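Local structure of cell division GTPase FtsZ, diverged (Clostridium botulinum C, 3V3T) at residues Leu206-Asp220 against Lys279-Lys291. The protein is a diverged member of the tubulin/FtsZ family, with a C-terminal part related to that of the tubulin-like protein TubZ. The protein carries 1 engineered substitution. Numbering follows the deposited sequence. Where two conformers were deposited one is given.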
loop_
_atom_site.group_PDB
_atom_site.type_symbol
_atom_site.label_atom_id
_atom_site.label_comp_id
_atom_site.label_asym_id
_atom_site.label_seq_id
_atom_site.Cartn_x
_atom_site.Cartn_y
_atom_site.Cartn_z
ATOM N N LEU A 206 10.405 -3.117 -9.414
ATOM C CA LEU A 206 9.780 -2.028 -8.676
ATOM C C LEU A 206 8.901 -2.581 -7.539
ATOM O O LEU A 206 8.848 -2.008 -6.460
ATOM C CB LEU A 206 8.958 -1.136 -9.609
ATOM C CG LEU A 206 9.736 -0.259 -10.594
ATOM C CD1 LEU A 206 8.877 0.121 -11.795
ATOM C CD2 LEU A 206 10.331 0.988 -9.926
ATOM N N LEU A 207 8.218 -3.692 -7.804
ATOM C CA LEU A 207 7.360 -4.353 -6.836
ATOM C C LEU A 207 8.134 -4.950 -5.667
ATOM O O LEU A 207 7.632 -5.009 -4.544
ATOM C CB LEU A 207 6.617 -5.497 -7.515
ATOM C CG LEU A 207 5.209 -5.252 -8.039
ATOM C CD1 LEU A 207 4.714 -6.519 -8.754
ATOM C CD2 LEU A 207 4.264 -4.828 -6.905
ATOM N N THR A 208 9.348 -5.414 -5.931
ATOM C CA THR A 208 10.100 -6.104 -4.895
ATOM C C THR A 208 11.057 -5.185 -4.131
ATOM O O THR A 208 11.726 -5.627 -3.196
ATOM C CB THR A 208 10.827 -7.365 -5.448
ATOM O OG1 THR A 208 11.761 -7.004 -6.474
ATOM C CG2 THR A 208 9.818 -8.342 -6.019
ATOM N N MET A 209 11.101 -3.909 -4.516
ATOM C CA MET A 209 11.953 -2.939 -3.827
ATOM C C MET A 209 11.386 -2.639 -2.446
ATOM O O MET A 209 10.188 -2.438 -2.291
ATOM C CB MET A 209 12.074 -1.642 -4.623
ATOM C CG MET A 209 12.791 -0.534 -3.874
ATOM S SD MET A 209 14.505 -0.938 -3.471
ATOM C CE MET A 209 15.228 -1.153 -5.085
ATOM N N LYS A 210 12.258 -2.611 -1.443
ATOM C CA LYS A 210 11.822 -2.468 -0.068
ATOM C C LYS A 210 11.708 -1.003 0.327
ATOM O O LYS A 210 12.181 -0.122 -0.382
ATOM C CB LYS A 210 12.781 -3.178 0.877
ATOM C CG LYS A 210 13.128 -4.595 0.465
ATOM C CD LYS A 210 11.894 -5.457 0.358
ATOM C CE LYS A 210 12.308 -6.884 0.052
ATOM N NZ LYS A 210 13.626 -7.193 0.695
ATOM N N LYS A 211 11.089 -0.773 1.480
ATOM C CA LYS A 211 10.769 0.561 1.957
ATOM C C LYS A 211 9.568 1.088 1.201
ATOM O O LYS A 211 8.718 0.318 0.718
ATOM C CB LYS A 211 11.978 1.489 1.815
ATOM C CG LYS A 211 13.108 1.103 2.779
ATOM C CD LYS A 211 14.489 1.301 2.167
ATOM C CE LYS A 211 15.000 2.715 2.316
ATOM N NZ LYS A 211 16.278 2.900 1.546
ATOM N N SER A 212 9.511 2.400 1.061
ATOM C CA SER A 212 8.274 3.029 0.664
ATOM C C SER A 212 8.152 3.289 -0.819
ATOM O O SER A 212 9.073 3.750 -1.480
ATOM C CB SER A 212 8.042 4.317 1.458
ATOM O OG SER A 212 6.990 4.114 2.366
ATOM N N ASN A 213 6.960 3.000 -1.305
ATOM C CA ASN A 213 6.653 3.202 -2.694
ATOM C C ASN A 213 5.555 4.278 -2.825
ATOM O O ASN A 213 4.641 4.366 -2.006
ATOM C CB ASN A 213 6.273 1.853 -3.335
ATOM C CG ASN A 213 7.455 0.849 -3.368
ATOM O OD1 ASN A 213 8.516 1.063 -2.751
ATOM N ND2 ASN A 213 7.260 -0.259 -4.088
ATOM N N VAL A 214 5.691 5.141 -3.832
ATOM C CA VAL A 214 4.667 6.151 -4.106
ATOM C C VAL A 214 4.358 6.143 -5.622
ATOM O O VAL A 214 5.267 6.071 -6.449
ATOM C CB VAL A 214 5.095 7.564 -3.622
ATOM C CG1 VAL A 214 4.210 8.647 -4.231
ATOM C CG2 VAL A 214 5.029 7.638 -2.108
ATOM N N ILE A 215 3.075 6.174 -5.978
ATOM C CA ILE A 215 2.660 6.162 -7.379
ATOM C C ILE A 215 2.015 7.504 -7.692
ATOM O O ILE A 215 1.114 7.930 -6.972
ATOM C CB ILE A 215 1.623 5.031 -7.651
ATOM C CG1 ILE A 215 2.168 3.675 -7.199
ATOM C CG2 ILE A 215 1.215 5.005 -9.127
ATOM C CD1 ILE A 215 1.165 2.542 -7.292
ATOM N N LEU A 216 2.474 8.168 -8.750
ATOM C CA LEU A 216 1.920 9.467 -9.148
ATOM C C LEU A 216 1.429 9.463 -10.581
ATOM O O LEU A 216 2.092 8.937 -11.465
ATOM C CB LEU A 216 2.975 10.566 -9.029
ATOM C CG LEU A 216 3.627 10.746 -7.652
ATOM C CD1 LEU A 216 4.855 11.653 -7.762
ATOM C CD2 LEU A 216 2.623 11.308 -6.657
ATOM N N GLU A 217 0.271 10.068 -10.815
ATOM C CA GLU A 217 -0.148 10.370 -12.171
ATOM C C GLU A 217 -0.318 11.883 -12.369
ATOM O O GLU A 217 -0.799 12.592 -11.486
ATOM C CB GLU A 217 -1.397 9.573 -12.551
ATOM C CG GLU A 217 -1.102 8.080 -12.725
ATOM C CD GLU A 217 -2.321 7.256 -13.085
ATOM O OE1 GLU A 217 -3.403 7.833 -13.283
ATOM O OE2 GLU A 217 -2.199 6.017 -13.174
ATOM N N PHE A 218 0.101 12.374 -13.529
ATOM C CA PHE A 218 0.096 13.804 -13.775
ATOM C C PHE A 218 -0.458 14.178 -15.136
ATOM O O PHE A 218 -0.503 13.354 -16.054
ATOM C CB PHE A 218 1.492 14.400 -13.591
ATOM C CG PHE A 218 2.506 13.907 -14.582
ATOM C CD1 PHE A 218 2.805 14.651 -15.715
ATOM C CD2 PHE A 218 3.190 12.716 -14.362
ATOM C CE1 PHE A 218 3.758 14.206 -16.631
ATOM C CE2 PHE A 218 4.140 12.264 -15.257
ATOM C CZ PHE A 218 4.428 13.013 -16.400
ATOM N N ASP A 219 -0.864 15.444 -15.239
ATOM C CA ASP A 219 -1.523 15.976 -16.422
ATOM C C ASP A 219 -0.584 16.089 -17.618
ATOM O O ASP A 219 0.514 16.633 -17.503
ATOM C CB ASP A 219 -2.103 17.353 -16.101
ATOM C CG ASP A 219 -2.947 17.905 -17.223
ATOM O OD1 ASP A 219 -2.902 17.343 -18.336
ATOM O OD2 ASP A 219 -3.653 18.907 -16.990
ATOM N N ASP A 220 -1.036 15.585 -18.763
ATOM C CA ASP A 220 -0.271 15.669 -20.001
ATOM C C ASP A 220 -0.139 17.122 -20.447
ATOM O O ASP A 220 0.681 17.446 -21.305
ATOM C CB ASP A 220 -0.947 14.851 -21.108
ATOM C CG ASP A 220 -2.340 15.361 -21.446
ATOM O OD1 ASP A 220 -3.095 15.700 -20.511
ATOM O OD2 ASP A 220 -2.681 15.428 -22.646
ATOM N N LYS A 279 -1.797 7.109 -19.989
ATOM C CA LYS A 279 -1.555 7.966 -18.832
ATOM C C LYS A 279 -0.096 8.344 -18.638
ATOM O O LYS A 279 0.793 7.791 -19.278
ATOM C CB LYS A 279 -2.100 7.305 -17.559
ATOM C CG LYS A 279 -3.620 7.238 -17.534
ATOM C CD LYS A 279 -4.154 6.686 -16.235
ATOM C CE LYS A 279 -5.668 6.759 -16.199
ATOM N NZ LYS A 279 -6.218 6.146 -14.960
ATOM N N ASN A 280 0.141 9.308 -17.755
ATOM C CA ASN A 280 1.499 9.665 -17.372
ATOM C C ASN A 280 1.719 9.293 -15.929
ATOM O O ASN A 280 1.096 9.853 -15.019
ATOM C CB ASN A 280 1.763 11.149 -17.578
ATOM C CG ASN A 280 1.578 11.566 -19.004
ATOM O OD1 ASN A 280 2.382 11.223 -19.874
ATOM N ND2 ASN A 280 0.502 12.304 -19.264
ATOM N N ILE A 281 2.600 8.332 -15.715
ATOM C CA ILE A 281 2.718 7.751 -14.400
ATOM C C ILE A 281 4.171 7.615 -13.966
ATOM O O ILE A 281 5.034 7.208 -14.743
ATOM C CB ILE A 281 1.943 6.411 -14.328
ATOM C CG1 ILE A 281 2.195 5.697 -12.996
ATOM C CG2 ILE A 281 2.304 5.525 -15.481
ATOM C CD1 ILE A 281 1.276 4.494 -12.777
ATOM N N VAL A 282 4.429 8.006 -12.723
ATOM C CA VAL A 282 5.720 7.819 -12.093
ATOM C C VAL A 282 5.551 6.918 -10.875
ATOM O O VAL A 282 4.691 7.149 -10.019
ATOM C CB VAL A 282 6.312 9.160 -11.600
ATOM C CG1 VAL A 282 7.702 8.942 -10.986
ATOM C CG2 VAL A 282 6.354 10.185 -12.727
ATOM N N VAL A 283 6.386 5.892 -10.792
ATOM C CA VAL A 283 6.436 5.059 -9.613
ATOM C C VAL A 283 7.797 5.220 -8.970
ATOM O O VAL A 283 8.816 4.932 -9.599
ATOM C CB VAL A 283 6.239 3.584 -9.981
ATOM C CG1 VAL A 283 6.241 2.719 -8.717
ATOM C CG2 VAL A 283 4.940 3.415 -10.753
ATOM N N ALA A 284 7.809 5.693 -7.726
ATOM C CA ALA A 284 9.042 5.875 -6.975
ATOM C C ALA A 284 9.100 4.862 -5.833
ATOM O O ALA A 284 8.189 4.806 -5.012
ATOM C CB ALA A 284 9.129 7.296 -6.436
ATOM N N THR A 285 10.162 4.061 -5.788
ATOM C CA THR A 285 10.262 2.995 -4.795
ATOM C C THR A 285 11.535 3.137 -3.972
ATOM O O THR A 285 12.507 3.718 -4.424
ATOM C CB THR A 285 10.273 1.604 -5.477
ATOM O OG1 THR A 285 11.467 1.469 -6.258
ATOM C CG2 THR A 285 9.064 1.448 -6.398
ATOM N N GLY A 286 11.535 2.598 -2.763
ATOM C CA GLY A 286 12.705 2.666 -1.909
ATOM C C GLY A 286 12.822 3.989 -1.171
ATOM O O GLY A 286 13.891 4.341 -0.691
ATOM N N ILE A 287 11.721 4.728 -1.085
ATOM C CA ILE A 287 11.711 5.987 -0.355
ATOM C C ILE A 287 11.780 5.717 1.137
ATOM O O ILE A 287 11.115 4.804 1.641
ATOM C CB ILE A 287 10.414 6.778 -0.651
ATOM C CG1 ILE A 287 10.385 7.240 -2.105
ATOM C CG2 ILE A 287 10.281 7.971 0.275
ATOM C CD1 ILE A 287 9.019 7.772 -2.561
ATOM N N GLU A 288 12.556 6.506 1.868
ATOM C CA GLU A 288 12.555 6.340 3.321
ATOM C C GLU A 288 11.114 6.383 3.821
ATOM O O GLU A 288 10.361 7.266 3.442
ATOM C CB GLU A 288 13.387 7.419 4.005
ATOM C CG GLU A 288 14.179 6.901 5.181
ATOM C CD GLU A 288 15.144 5.800 4.781
ATOM O OE1 GLU A 288 15.785 5.930 3.713
ATOM O OE2 GLU A 288 15.251 4.799 5.525
ATOM N N PRO A 289 10.727 5.416 4.664
ATOM C CA PRO A 289 9.377 5.354 5.253
ATOM C C PRO A 289 8.975 6.660 5.959
ATOM O O PRO A 289 9.784 7.252 6.686
ATOM C CB PRO A 289 9.489 4.198 6.256
ATOM C CG PRO A 289 10.602 3.337 5.683
ATOM C CD PRO A 289 11.576 4.284 5.077
ATOM N N GLN A 290 7.724 7.079 5.761
ATOM C CA GLN A 290 7.277 8.431 6.129
ATOM C C GLN A 290 7.049 8.629 7.636
ATOM O O GLN A 290 5.931 8.916 8.086
ATOM C CB GLN A 290 6.019 8.805 5.327
ATOM C CG GLN A 290 6.203 8.699 3.781
ATOM C CD GLN A 290 5.745 7.356 3.215
ATOM O OE1 GLN A 290 6.133 6.308 3.720
ATOM N NE2 GLN A 290 4.890 7.385 2.177
ATOM N N LYS A 291 8.125 8.492 8.405
ATOM C CA LYS A 291 8.081 8.631 9.860
ATOM C C LYS A 291 7.491 9.968 10.335
ATOM O O LYS A 291 6.645 10.003 11.227
ATOM C CB LYS A 291 9.478 8.403 10.459
ATOM C CG LYS A 291 9.827 6.917 10.646
ATOM C CD LYS A 291 11.243 6.559 10.182
ATOM C CE LYS A 291 11.507 5.064 10.318
ATOM N NZ LYS A 291 11.434 4.624 11.755
HETATM O O HOH W 1 4.391 4.778 0.737
#
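S212 touches Q290 by its hydroxyl: OG donates to OE1 of Q290 at 2.7 Å, approaching 34° out of the amide plane. One water, donating to S212 OG and to N213 O and accepting from Q290 NE2, joins the same groups, while NE2 also reaches the carbonyl of A238. This small polar site suits a short serine and a glutamine whose amide can give and accept at once.

Beside it the antiparallel strands 211-217 and 281-285 slip by one residue. S212 faces both G286 and I287 in a G1 beta bulge, and glycine fits because its backbone angles would jam a CB against the preceding carbonyl. In the modelled conformer N213 crosses T285 at a slant, OD1 near CB and ND2 near CG2; T285 OG1 turns instead to the carbonyl of F247.

Regular pairing follows, V214 N meeting A284 O at 2.8 Å. I215 CG2 lies 3.7 Å from I281 CD1, the two branched chains side by side; this face packs on helix 172-187 through V283 and E217. At the far end F218 CG lies between backbone N and carbonyl carbon (chi1 65°), which brings the ring face under N280 CB in a CH-pi contact, 3.5 Å from centroid to CB, while N280 OD1 accepts from T253 N. E217 makes a long salt bridge to K279, whose amine also pairs with D185.

Thus apolar packing and backbone bonds carry the middle of this pair, set between strands 160-165 and 247-252, while S212 OG, Q290 and T285 OG1 find polar partners near the bulge.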